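Side-chain contacts in acyl-CoA dehydrogenase FadE3 (PDB 4IV6), which belongs to the acyl-CoA dehydrogenase family and binds dihydroflavine-adenine dinucleotide in an assembly of four protein chains: residues 240-243 / 244-248; 297-300 / 301-305; 315-318 / 319-323; 373-376 / 377-381. All coordinates share one frame; numbering follows the deposited sequence.

Interaction 1: 240-243 / 244-248; sequences KGLE and VGRLQ
Gly-245, Arg-246 and Leu-247 each return a backbone N-H to the carbonyl four residues earlier, from Gly-241, Leu-242 and Glu-243 respectively, in regular alpha-helical fashion; the bond from Arg-246 N to Leu-242 O is the shortest of the three at 2.8 Å. This turn belongs to helix 234-270 of the helical C-terminal domain of the acyl-CoA dehydrogenase fold, and it illustrates how one helix serves different surroundings from different sides. On one side, Arg-246 reaches back over Leu-242. With its CG turned beside the backbone N (chi1 -73°) and the chain then extended to NE, its aliphatic stem skirts the Leu-242 carbonyl, CG coming within 3.2 Å of Leu-242 O. The guanidinium ends up with Leu-242 CD1 over one of its faces, displaced toward the rim. Leu-247 repeats the theme a residue later, its CG lying 3.4 Å from Glu-243 O, while its CD2 methyl packs on Leu-302 and Ala-305 of helix 282-310. Val-244 packs on Thr-93 and Lys-97 of helix 83-102. A salt bridge lies within the first turn, between Lys-240 and Glu-243, beside Asp-316 of helix 316-340. There the ammonium holds both carboxylate oxygens unequally: Lys-240 NZ lies 3.0 Å from Glu-243 OE2, on its syn side, and makes only a weak bond of 3.3 Å to Glu-243 OE1.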
ATOM      1  N   LYS B 240     -13.062  12.205 -27.052  1.00 27.44           N
ATOM      2  CA  LYS B 240     -12.242  11.672 -28.114  1.00 28.00           C
ATOM      3  C   LYS B 240     -10.808  12.223 -28.029  1.00 26.28           C
ATOM      4  O   LYS B 240      -9.827  11.482 -28.143  1.00 26.35           O
ATOM      5  CB  LYS B 240     -12.939  12.002 -29.443  1.00 29.65           C
ATOM      6  CG  LYS B 240     -12.765  11.010 -30.540  1.00 31.51           C
ATOM      7  CD  LYS B 240     -13.211   9.604 -30.179  1.00 33.14           C
ATOM      8  CE  LYS B 240     -12.271   8.639 -30.891  1.00 35.42           C
ATOM      9  NZ  LYS B 240     -12.605   7.206 -30.679  1.00 36.61           N
ATOM     10  N   GLY B 241     -10.697  13.513 -27.742  1.00 23.90           N
ATOM     11  CA  GLY B 241      -9.419  14.140 -27.473  1.00 23.85           C
ATOM     12  C   GLY B 241      -8.706  13.580 -26.240  1.00 24.02           C
ATOM     13  O   GLY B 241      -7.479  13.498 -26.241  1.00 22.79           O
ATOM     14  N   LEU B 242      -9.471  13.180 -25.214  1.00 24.50           N
ATOM     15  CA  LEU B 242      -8.896  12.573 -23.996  1.00 25.86           C
ATOM     16  C   LEU B 242      -8.232  11.204 -24.200  1.00 24.07           C
ATOM     17  O   LEU B 242      -7.432  10.777 -23.391  1.00 23.60           O
ATOM     18  CB  LEU B 242      -9.954  12.431 -22.899  1.00 27.81           C
ATOM     19  CG  LEU B 242     -10.491  13.721 -22.268  1.00 29.61           C
ATOM     20  CD1 LEU B 242     -11.713  13.424 -21.410  1.00 31.14           C
ATOM     21  CD2 LEU B 242      -9.410  14.397 -21.455  1.00 30.47           C
ATOM     22  N   GLU B 243      -8.567  10.508 -25.264  1.00 23.91           N
ATOM     23  CA  GLU B 243      -7.817   9.297 -25.612  1.00 22.65           C
ATOM     24  C   GLU B 243      -6.332   9.651 -25.804  1.00 21.06           C
ATOM     25  O   GLU B 243      -5.453   9.057 -25.168  1.00 20.52           O
ATOM     26  CB  GLU B 243      -8.398   8.676 -26.871  1.00 23.86           C
ATOM     27  CG  GLU B 243      -9.795   8.101 -26.670  1.00 25.62           C
ATOM     28  CD  GLU B 243     -10.410   7.507 -27.933  1.00 27.67           C
ATOM     29  OE1 GLU B 243      -9.768   7.524 -29.003  1.00 28.45           O
ATOM     30  OE2 GLU B 243     -11.558   6.999 -27.845  1.00 30.07           O
ATOM     31  N   VAL B 244      -6.063  10.646 -26.653  1.00 19.56           N
ATOM     32  CA  VAL B 244      -4.698  11.153 -26.866  1.00 18.85           C
ATOM     33  C   VAL B 244      -4.146  11.752 -25.575  1.00 18.11           C
ATOM     34  O   VAL B 244      -2.994  11.479 -25.179  1.00 17.46           O
ATOM     35  CB  VAL B 244      -4.657  12.227 -27.982  1.00 19.49           C
ATOM     36  CG1 VAL B 244      -3.262  12.786 -28.132  1.00 19.97           C
ATOM     37  CG2 VAL B 244      -5.109  11.635 -29.308  1.00 20.02           C
ATOM     38  N   GLY B 245      -4.959  12.562 -24.907  1.00 17.75           N
ATOM     39  CA  GLY B 245      -4.499  13.258 -23.717  1.00 18.12           C
ATOM     40  C   GLY B 245      -4.084  12.317 -22.587  1.00 17.73           C
ATOM     41  O   GLY B 245      -3.040  12.486 -21.974  1.00 17.64           O
ATOM     42  N   ARG B 246      -4.900  11.323 -22.311  1.00 17.20           N
ATOM     43  CA  ARG B 246      -4.575  10.374 -21.270  1.00 17.18           C
ATOM     44  C   ARG B 246      -3.311   9.552 -21.624  1.00 15.85           C
ATOM     45  O   ARG B 246      -2.487   9.294 -20.766  1.00 14.17           O
ATOM     46  CB  ARG B 246      -5.772   9.460 -21.015  1.00 18.32           C
ATOM     47  CG  ARG B 246      -6.890  10.175 -20.271  1.00 20.17           C
ATOM     48  CD  ARG B 246      -8.185   9.395 -20.326  1.00 21.90           C
ATOM     49  NE  ARG B 246      -9.185  10.016 -19.447  1.00 24.41           N
ATOM     50  CZ  ARG B 246     -10.505   9.898 -19.580  1.00 25.11           C
ATOM     51  NH1 ARG B 246     -11.034   9.206 -20.553  1.00 26.91           N
ATOM     52  NH2 ARG B 246     -11.297  10.504 -18.740  1.00 27.46           N
ATOM     53  N   LEU B 247      -3.173   9.148 -22.886  1.00 15.44           N
ATOM     54  CA  LEU B 247      -1.966   8.410 -23.316  1.00 15.16           C
ATOM     55  C   LEU B 247      -0.707   9.259 -23.173  1.00 15.23           C
ATOM     56  O   LEU B 247       0.324   8.765 -22.704  1.00 15.12           O
ATOM     57  CB  LEU B 247      -2.100   7.857 -24.727  1.00 15.35           C
ATOM     58  CG  LEU B 247      -3.063   6.688 -24.891  1.00 15.67           C
ATOM     59  CD1 LEU B 247      -3.304   6.386 -26.366  1.00 16.16           C
ATOM     60  CD2 LEU B 247      -2.586   5.448 -24.148  1.00 15.80           C
ATOM     61  N   GLN B 248      -0.781  10.533 -23.555  1.00 15.46           N
ATOM     62  CA  GLN B 248       0.374  11.408 -23.413  1.00 15.97           C
ATOM     63  C   GLN B 248       0.721  11.674 -21.953  1.00 14.66           C
ATOM     64  O   GLN B 248       1.888  11.705 -21.596  1.00 14.06           O
ATOM     65  CB  GLN B 248       0.258  12.699 -24.227  1.00 17.86           C
ATOM     66  CG  GLN B 248      -0.850  13.641 -23.797  1.00 20.70           C
ATOM     67  CD  GLN B 248      -0.375  14.772 -22.866  1.00 22.96           C
ATOM     68  OE1 GLN B 248       0.770  14.745 -22.366  1.00 23.86           O
ATOM     69  NE2 GLN B 248      -1.271  15.783 -22.632  1.00 24.77           N
TER

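Interaction 2: 297-300 / 301-305; sequences AARS and LLLSA
Arg-299 and Leu-303 meet in an i to i+4 contact along helix 282-310, a local packing of neighbouring turns at a place where the helix also borders a second copy of the protein. The two side chains only graze each other at their ends: Arg-299 NH1 comes to 4.3 Å from Leu-303 CD1, and the methyl approaches the guanidinium obliquely. Leu-303 makes closer contact with the backbone. Its CG stands beside its own backbone N (chi1 -68°), which brings that branching carbon to 3.3 Å from Arg-299 O, the same oxygen that accepts Leu-303 N at 2.9 Å. Arg-299 spends its charge elsewhere, in a salt bridge from NE to Glu-76 of helix 68-81, the helix on which Leu-303 also packs. In the helical bundle of the acyl-CoA dehydrogenase C-terminal domain, this helix has neighbours on several sides. Leu-302 packs on Ala-250 and Thr-254 of helix 234-270, whereas Leu-301 reaches Ala-322 and Phe-325 of helix 316-340. The serines follow two different courses. Ser-300 OG, beside its backbone N, bonds back to Tyr-296 O one turn earlier, which keeps this hydroxyl within its own helix. Ser-304 instead turns its OG anti to the backbone N (chi1 168°), where it is hydrogen-bonded to Tyr-296 OH of the second subunit, while its backbone N binds Ser-300 O at 2.9 Å.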
ATOM      1  N   ALA B 297       5.648  -2.931 -15.692  1.00 12.55           N
ATOM      2  CA  ALA B 297       4.177  -3.097 -15.796  1.00 12.53           C
ATOM      3  C   ALA B 297       3.522  -1.886 -16.449  1.00 12.22           C
ATOM      4  O   ALA B 297       2.673  -2.005 -17.339  1.00 12.30           O
ATOM      5  CB  ALA B 297       3.561  -3.357 -14.413  1.00 12.68           C
ATOM      6  N   ALA B 298       3.934  -0.703 -16.016  1.00 11.93           N
ATOM      7  CA  ALA B 298       3.326   0.523 -16.485  1.00 11.77           C
ATOM      8  C   ALA B 298       3.641   0.787 -17.932  1.00 11.96           C
ATOM      9  O   ALA B 298       2.742   1.211 -18.701  1.00 11.97           O
ATOM     10  CB  ALA B 298       3.756   1.673 -15.607  1.00 11.77           C
ATOM     11  N   ARG B 299       4.893   0.529 -18.349  1.00 12.21           N
ATOM     12  CA  ARG B 299       5.235   0.732 -19.762  1.00 12.54           C
ATOM     13  C   ARG B 299       4.530  -0.314 -20.644  1.00 12.79           C
ATOM     14  O   ARG B 299       4.102  -0.006 -21.753  1.00 12.42           O
ATOM     15  CB  ARG B 299       6.747   0.717 -19.985  1.00 13.23           C
ATOM     16  CG  ARG B 299       7.499   1.839 -19.257  1.00 13.38           C
ATOM     17  CD  ARG B 299       8.963   1.870 -19.701  1.00 14.11           C
ATOM     18  NE  ARG B 299       9.046   2.487 -21.009  1.00 14.79           N
ATOM     19  CZ  ARG B 299       9.276   1.876 -22.174  1.00 16.15           C
ATOM     20  NH1 ARG B 299       9.485   0.579 -22.232  1.00 16.85           N
ATOM     21  NH2 ARG B 299       9.300   2.599 -23.305  1.00 16.30           N
ATOM     22  N   SER B 300       4.393  -1.544 -20.143  1.00 13.27           N
ATOM     23  CA  SER B 300       3.725  -2.594 -20.907  1.00 13.76           C
ATOM     24  C   SER B 300       2.269  -2.233 -21.149  1.00 13.78           C
ATOM     25  O   SER B 300       1.754  -2.347 -22.279  1.00 13.86           O
ATOM     26  CB  SER B 300       3.807  -3.959 -20.222  1.00 14.57           C
ATOM     27  OG  SER B 300       5.147  -4.427 -20.129  1.00 14.98           O
ATOM     28  N   LEU B 301       1.615  -1.752 -20.102  1.00 13.60           N
ATOM     29  CA  LEU B 301       0.236  -1.293 -20.200  1.00 13.81           C
ATOM     30  C   LEU B 301       0.104  -0.122 -21.206  1.00 13.57           C
ATOM     31  O   LEU B 301      -0.722  -0.165 -22.128  1.00 13.59           O
ATOM     32  CB  LEU B 301      -0.297  -0.922 -18.801  1.00 13.76           C
ATOM     33  CG  LEU B 301      -1.815  -0.754 -18.608  1.00 14.25           C
ATOM     34  CD1 LEU B 301      -2.126  -0.485 -17.136  1.00 14.39           C
ATOM     35  CD2 LEU B 301      -2.362   0.378 -19.432  1.00 14.30           C
ATOM     36  N   LEU B 302       0.968   0.872 -21.062  1.00 13.50           N
ATOM     37  CA  LEU B 302       1.008   2.019 -21.963  1.00 14.01           C
ATOM     38  C   LEU B 302       1.156   1.631 -23.450  1.00 14.58           C
ATOM     39  O   LEU B 302       0.411   2.119 -24.313  1.00 14.33           O
ATOM     40  CB  LEU B 302       2.114   2.978 -21.533  1.00 14.15           C
ATOM     41  CG  LEU B 302       2.397   4.159 -22.462  1.00 14.89           C
ATOM     42  CD1 LEU B 302       1.210   5.084 -22.566  1.00 14.92           C
ATOM     43  CD2 LEU B 302       3.644   4.898 -21.991  1.00 15.21           C
ATOM     44  N   LEU B 303       2.105   0.741 -23.736  1.00 14.99           N
ATOM     45  CA  LEU B 303       2.378   0.354 -25.104  1.00 15.90           C
ATOM     46  C   LEU B 303       1.199  -0.469 -25.631  1.00 15.77           C
ATOM     47  O   LEU B 303       0.802  -0.292 -26.782  1.00 15.09           O
ATOM     48  CB  LEU B 303       3.728  -0.389 -25.229  1.00 16.93           C
ATOM     49  CG  LEU B 303       4.912   0.556 -24.935  1.00 17.72           C
ATOM     50  CD1 LEU B 303       6.180  -0.261 -24.805  1.00 19.04           C
ATOM     51  CD2 LEU B 303       5.112   1.633 -26.005  1.00 18.34           C
ATOM     52  N   SER B 304       0.610  -1.319 -24.781  1.00 15.63           N
ATOM     53  CA  SER B 304      -0.607  -2.057 -25.180  1.00 16.20           C
ATOM     54  C   SER B 304      -1.741  -1.109 -25.554  1.00 15.91           C
ATOM     55  O   SER B 304      -2.379  -1.242 -26.625  1.00 15.82           O
ATOM     56  CB  SER B 304      -1.061  -3.021 -24.066  1.00 16.46           C
ATOM     57  OG  SER B 304      -2.359  -3.506 -24.356  1.00 17.48           O
ATOM     58  N   ALA B 305      -1.995  -0.127 -24.696  1.00 15.78           N
ATOM     59  CA  ALA B 305      -3.029   0.853 -24.993  1.00 16.16           C
ATOM     60  C   ALA B 305      -2.712   1.682 -26.233  1.00 16.55           C
ATOM     61  O   ALA B 305      -3.612   1.937 -27.019  1.00 16.82           O
ATOM     62  CB  ALA B 305      -3.323   1.737 -23.794  1.00 15.97           C
TER

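Interaction 3: 315-318 / 319-323; sequences CDME and AGMAK
Met-321 lays its terminal methyl against the bent end of Met-317, one turn earlier in the chain, so that a single carbon touches three atoms of its neighbour. Met-321 CE lies 4.0 Å from Met-317 CG and 4.1 Å from Met-317 SD, with the two CE methyls 4.0 Å apart. The pair occupies the first turns of helix 316-340, part of the helical C-terminal domain of the acyl-CoA dehydrogenase fold. Shape explains the fit: Met-321 runs out extended, whereas Met-317 stays straight as far as SD and then bends (chi3 84°), and the two chains cross obliquely. Closer to the backbone, Met-321 CG passes 3.3 Å from Met-317 O, the carbonyl that also takes Met-321 N. Both thioethers look toward helix 369-383, Met-317 packing on Leu-380 and Met-321 on Ile-376, and both also touch Leu-386.

On the other flank, the packing is through small residues, Ala-319 on Leu-247 of helix 234-270 and Ala-322 on Leu-301 of helix 282-310. The helix starts just after Cys-315, which holds the N-cap position and receives Ala-319 N at its carbonyl. Two carboxylates gather in this opening turn, Asp-316 and Glu-318, and Arg-383 forms salt bridges with both; the helix start may further stabilise their negative charge. Asp-316 OD1 has a second partner as well, Met-317 N at 2.7 Å, which meets it from above the carboxylate plane through a bent bond (N-H...O angle 131°).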
ATOM      1  N   CYS B 315     -10.173   1.908 -27.193  1.00 27.03           N
ATOM      2  CA  CYS B 315      -9.025   2.164 -26.332  1.00 25.84           C
ATOM      3  C   CYS B 315      -9.312   3.235 -25.296  1.00 23.45           C
ATOM      4  O   CYS B 315      -8.381   3.685 -24.625  1.00 21.94           O
ATOM      5  CB  CYS B 315      -7.855   2.637 -27.196  1.00 26.34           C
ATOM      6  SG  CYS B 315      -8.284   4.201 -27.991  1.00 27.79           S
ATOM      7  N   ASP B 316     -10.582   3.645 -25.148  1.00 22.23           N
ATOM      8  CA  ASP B 316     -10.899   4.749 -24.260  1.00 21.63           C
ATOM      9  C   ASP B 316     -10.657   4.369 -22.785  1.00 19.23           C
ATOM     10  O   ASP B 316     -10.028   5.116 -22.036  1.00 19.39           O
ATOM     11  CB  ASP B 316     -12.317   5.324 -24.514  1.00 23.42           C
ATOM     12  CG  ASP B 316     -13.436   4.298 -24.358  1.00 24.83           C
ATOM     13  OD1 ASP B 316     -13.206   3.076 -24.146  1.00 24.58           O
ATOM     14  OD2 ASP B 316     -14.593   4.741 -24.453  1.00 28.18           O
ATOM     15  N   MET B 317     -11.116   3.199 -22.386  1.00 17.24           N
ATOM     16  CA  MET B 317     -10.884   2.699 -21.026  1.00 15.68           C
ATOM     17  C   MET B 317      -9.386   2.409 -20.808  1.00 15.16           C
ATOM     18  O   MET B 317      -8.824   2.709 -19.759  1.00 14.38           O
ATOM     19  CB  MET B 317     -11.709   1.445 -20.774  1.00 15.55           C
ATOM     20  CG  MET B 317     -11.535   0.845 -19.370  1.00 15.26           C
ATOM     21  SD  MET B 317     -12.558  -0.632 -19.177  1.00 15.45           S
ATOM     22  CE  MET B 317     -11.544  -1.895 -19.896  1.00 15.19           C
ATOM     23  N   GLU B 318      -8.753   1.822 -21.810  1.00 14.95           N
ATOM     24  CA  GLU B 318      -7.365   1.413 -21.696  1.00 14.91           C
ATOM     25  C   GLU B 318      -6.436   2.639 -21.540  1.00 14.21           C
ATOM     26  O   GLU B 318      -5.482   2.604 -20.771  1.00 13.66           O
ATOM     27  CB  GLU B 318      -6.983   0.541 -22.900  1.00 15.61           C
ATOM     28  CG  GLU B 318      -7.674  -0.820 -22.904  1.00 16.31           C
ATOM     29  CD  GLU B 318      -9.064  -0.859 -23.519  1.00 17.02           C
ATOM     30  OE1 GLU B 318      -9.692   0.210 -23.827  1.00 16.71           O
ATOM     31  OE2 GLU B 318      -9.541  -2.016 -23.667  1.00 18.06           O
ATOM     32  N   ALA B 319      -6.751   3.721 -22.252  1.00 14.12           N
ATOM     33  CA  ALA B 319      -6.038   4.986 -22.080  1.00 13.72           C
ATOM     34  C   ALA B 319      -6.149   5.558 -20.666  1.00 13.01           C
ATOM     35  O   ALA B 319      -5.162   6.021 -20.106  1.00 12.48           O
ATOM     36  CB  ALA B 319      -6.474   6.005 -23.106  1.00 14.10           C
ATOM     37  N   GLY B 320      -7.347   5.545 -20.097  1.00 12.79           N
ATOM     38  CA  GLY B 320      -7.551   5.978 -18.714  1.00 12.27           C
ATOM     39  C   GLY B 320      -6.816   5.079 -17.717  1.00 12.01           C
ATOM     40  O   GLY B 320      -6.216   5.565 -16.747  1.00 11.93           O
ATOM     41  N   MET B 321      -6.828   3.769 -17.969  1.00 11.90           N
ATOM     42  CA  MET B 321      -6.082   2.834 -17.125  1.00 11.74           C
ATOM     43  C   MET B 321      -4.577   3.125 -17.184  1.00 11.86           C
ATOM     44  O   MET B 321      -3.885   3.107 -16.149  1.00 11.53           O
ATOM     45  CB  MET B 321      -6.360   1.394 -17.512  1.00 11.77           C
ATOM     46  CG  MET B 321      -7.765   0.954 -17.142  1.00 11.88           C
ATOM     47  SD  MET B 321      -8.066  -0.753 -17.585  1.00 12.17           S
ATOM     48  CE  MET B 321      -9.497  -1.138 -16.553  1.00 12.18           C
ATOM     49  N   ALA B 322      -4.089   3.440 -18.384  1.00 12.23           N
ATOM     50  CA  ALA B 322      -2.687   3.732 -18.554  1.00 12.49           C
ATOM     51  C   ALA B 322      -2.323   4.978 -17.755  1.00 12.40           C
ATOM     52  O   ALA B 322      -1.292   5.023 -17.065  1.00 11.96           O
ATOM     53  CB  ALA B 322      -2.353   3.916 -20.033  1.00 12.95           C
ATOM     54  N   LYS B 323      -3.182   5.992 -17.839  1.00 12.50           N
ATOM     55  CA  LYS B 323      -2.921   7.249 -17.129  1.00 12.51           C
ATOM     56  C   LYS B 323      -2.934   7.039 -15.621  1.00 11.97           C
ATOM     57  O   LYS B 323      -2.070   7.524 -14.906  1.00 11.74           O
ATOM     58  CB  LYS B 323      -3.950   8.295 -17.571  1.00 13.01           C
ATOM     59  CG  LYS B 323      -3.708   9.720 -17.069  1.00 13.67           C
ATOM     60  CD  LYS B 323      -4.277   9.950 -15.672  1.00 14.13           C
ATOM     61  CE  LYS B 323      -4.337  11.451 -15.383  1.00 15.03           C
ATOM     62  NZ  LYS B 323      -4.872  11.742 -14.046  1.00 15.41           N
TER

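Interaction 4: 373-376 / 377-381; sequences RNVI and AKQLV
Leu-380 N donates to Ile-376 O at 2.8 Å, the shortest of four i to i+4 backbone bonds that join these turns of helix 369-383. This helix lies near the C-terminal end of the acyl-CoA dehydrogenase fold, packed against helix 316-340 of its own chain and against a second subunit. Side chains follow the same spacing as the backbone. Ile-376 and Leu-380 run side by side, pointing the same way, and touch through Ile-376 CG2 and Leu-380 CD1 at 3.9 Å; both also rest on the methionines of helix 316-340, Met-321 and Met-317.

Arg-373 and Asn-374 turn to other partners: Arg-373 NE forms a salt bridge with Asp-290 of the second subunit, and Asn-374 touches the bound dihydroflavine-adenine dinucleotide.

Val-375 and Gln-379 form the second side-by-side pair, an apolar branch against an amide. Val-375 CG1 is anti to its own N (chi1 164°), the position from which this methyl meets the amide almost evenly, at 3.5 Å from both Gln-379 CD and Gln-379 NE2 and 3.6 Å from Gln-379 OE1.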
ATOM      1  N   ARG B 373     -10.849   7.093 -11.900  1.00 13.92           N
ATOM      2  CA  ARG B 373     -11.395   5.797 -11.423  1.00 14.25           C
ATOM      3  C   ARG B 373     -12.885   5.721 -11.653  1.00 13.94           C
ATOM      4  O   ARG B 373     -13.398   4.666 -12.018  1.00 13.73           O
ATOM      5  CB  ARG B 373     -11.133   5.570  -9.924  1.00 14.82           C
ATOM      6  CG  ARG B 373      -9.690   5.353  -9.558  1.00 15.79           C
ATOM      7  CD  ARG B 373      -9.535   4.729  -8.176  1.00 17.07           C
ATOM      8  NE  ARG B 373      -8.118   4.455  -7.904  1.00 18.77           N
ATOM      9  CZ  ARG B 373      -7.241   5.373  -7.489  1.00 19.64           C
ATOM     10  NH1 ARG B 373      -7.607   6.625  -7.261  1.00 20.31           N
ATOM     11  NH2 ARG B 373      -5.981   5.019  -7.284  1.00 21.61           N
ATOM     12  N   ASN B 374     -13.602   6.825 -11.406  1.00 14.14           N
ATOM     13  CA  ASN B 374     -15.052   6.857 -11.675  1.00 14.50           C
ATOM     14  C   ASN B 374     -15.338   6.501 -13.126  1.00 14.35           C
ATOM     15  O   ASN B 374     -16.280   5.766 -13.429  1.00 14.23           O
ATOM     16  CB  ASN B 374     -15.684   8.245 -11.422  1.00 15.10           C
ATOM     17  CG  ASN B 374     -15.723   8.641  -9.959  1.00 15.75           C
ATOM     18  OD1 ASN B 374     -15.639   7.803  -9.012  1.00 15.48           O
ATOM     19  ND2 ASN B 374     -15.875   9.945  -9.751  1.00 16.07           N
ATOM     20  N   VAL B 375     -14.535   7.057 -14.026  1.00 14.27           N
ATOM     21  CA  VAL B 375     -14.756   6.890 -15.462  1.00 14.61           C
ATOM     22  C   VAL B 375     -14.491   5.437 -15.834  1.00 14.07           C
ATOM     23  O   VAL B 375     -15.259   4.822 -16.566  1.00 13.88           O
ATOM     24  CB  VAL B 375     -13.833   7.838 -16.264  1.00 15.23           C
ATOM     25  CG1 VAL B 375     -13.746   7.431 -17.733  1.00 15.84           C
ATOM     26  CG2 VAL B 375     -14.326   9.284 -16.181  1.00 15.86           C
ATOM     27  N   ILE B 376     -13.423   4.883 -15.268  1.00 13.61           N
ATOM     28  CA  ILE B 376     -13.032   3.491 -15.513  1.00 13.37           C
ATOM     29  C   ILE B 376     -14.089   2.505 -14.996  1.00 13.66           C
ATOM     30  O   ILE B 376     -14.429   1.534 -15.697  1.00 13.87           O
ATOM     31  CB  ILE B 376     -11.636   3.209 -14.919  1.00 12.92           C
ATOM     32  CG1 ILE B 376     -10.550   3.915 -15.769  1.00 12.66           C
ATOM     33  CG2 ILE B 376     -11.325   1.716 -14.885  1.00 12.87           C
ATOM     34  CD1 ILE B 376      -9.236   4.025 -15.068  1.00 12.37           C
ATOM     35  N   ALA B 377     -14.656   2.767 -13.809  1.00 13.68           N
ATOM     36  CA  ALA B 377     -15.689   1.863 -13.267  1.00 14.08           C
ATOM     37  C   ALA B 377     -16.903   1.777 -14.197  1.00 14.34           C
ATOM     38  O   ALA B 377     -17.418   0.709 -14.474  1.00 13.82           O
ATOM     39  CB  ALA B 377     -16.114   2.290 -11.870  1.00 14.29           C
ATOM     40  N   LYS B 378     -17.324   2.930 -14.692  1.00 15.16           N
ATOM     41  CA  LYS B 378     -18.468   3.022 -15.571  1.00 16.50           C
ATOM     42  C   LYS B 378     -18.183   2.317 -16.904  1.00 15.66           C
ATOM     43  O   LYS B 378     -19.049   1.592 -17.434  1.00 15.45           O
ATOM     44  CB  LYS B 378     -18.800   4.501 -15.786  1.00 18.48           C
ATOM     45  CG  LYS B 378     -20.059   4.777 -16.566  1.00 22.28           C
ATOM     46  CD  LYS B 378     -20.371   6.277 -16.508  1.00 25.07           C
ATOM     47  CE  LYS B 378     -21.033   6.748 -17.797  1.00 28.33           C
ATOM     48  NZ  LYS B 378     -22.439   6.283 -17.867  1.00 29.39           N
ATOM     49  N   GLN B 379     -16.962   2.510 -17.423  1.00 15.07           N
ATOM     50  CA  GLN B 379     -16.510   1.859 -18.650  1.00 14.94           C
ATOM     51  C   GLN B 379     -16.433   0.343 -18.477  1.00 14.45           C
ATOM     52  O   GLN B 379     -16.869  -0.415 -19.346  1.00 14.11           O
ATOM     53  CB  GLN B 379     -15.151   2.425 -19.124  1.00 15.22           C
ATOM     54  CG  GLN B 379     -15.226   3.851 -19.685  1.00 15.80           C
ATOM     55  CD  GLN B 379     -13.858   4.541 -19.754  1.00 16.08           C
ATOM     56  OE1 GLN B 379     -12.933   4.212 -18.994  1.00 15.86           O
ATOM     57  NE2 GLN B 379     -13.736   5.519 -20.649  1.00 16.26           N
ATOM     58  N   LEU B 380     -15.907  -0.119 -17.345  1.00 13.91           N
ATOM     59  CA  LEU B 380     -15.874  -1.548 -17.096  1.00 13.85           C
ATOM     60  C   LEU B 380     -17.256  -2.172 -17.144  1.00 14.34           C
ATOM     61  O   LEU B 380     -17.431  -3.248 -17.702  1.00 14.56           O
ATOM     62  CB  LEU B 380     -15.216  -1.875 -15.753  1.00 13.57           C
ATOM     63  CG  LEU B 380     -13.707  -1.741 -15.752  1.00 13.30           C
ATOM     64  CD1 LEU B 380     -13.198  -1.640 -14.336  1.00 13.20           C
ATOM     65  CD2 LEU B 380     -13.039  -2.916 -16.481  1.00 13.48           C
ATOM     66  N   VAL B 381     -18.237  -1.487 -16.574  1.00 14.84           N
ATOM     67  CA  VAL B 381     -19.617  -1.963 -16.589  1.00 15.51           C
ATOM     68  C   VAL B 381     -20.229  -1.919 -18.008  1.00 16.13           C
ATOM     69  O   VAL B 381     -20.899  -2.868 -18.434  1.00 16.15           O
ATOM     70  CB  VAL B 381     -20.459  -1.198 -15.545  1.00 15.41           C
ATOM     71  CG1 VAL B 381     -21.976  -1.392 -15.785  1.00 15.93           C
ATOM     72  CG2 VAL B 381     -20.044  -1.648 -14.146  1.00 15.33           C
TER

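All four contacts use the same i to i+4 helical spacing, yet their side chains differ with place. Interactions 2 and 3 are buried, interactions 1 and 4 only partly so. Interaction 1, whose centre is about 8 Å from that of the chain, touches all the others, with Arg-246 NH2 4.1 Å from Val-375 CG1 of interaction 4. Interactions 3 and 4 join helices 316-340 and 369-383 through methionine, isoleucine and leucine side chains; interactions 2 and 4 stay about 9 Å apart at their nearest atoms. Charge and aliphatic carbon meet in interactions 1 and 2, thioethers in interaction 3, an amide and methyls in interaction 4. All but interaction 1 touch the second subunit.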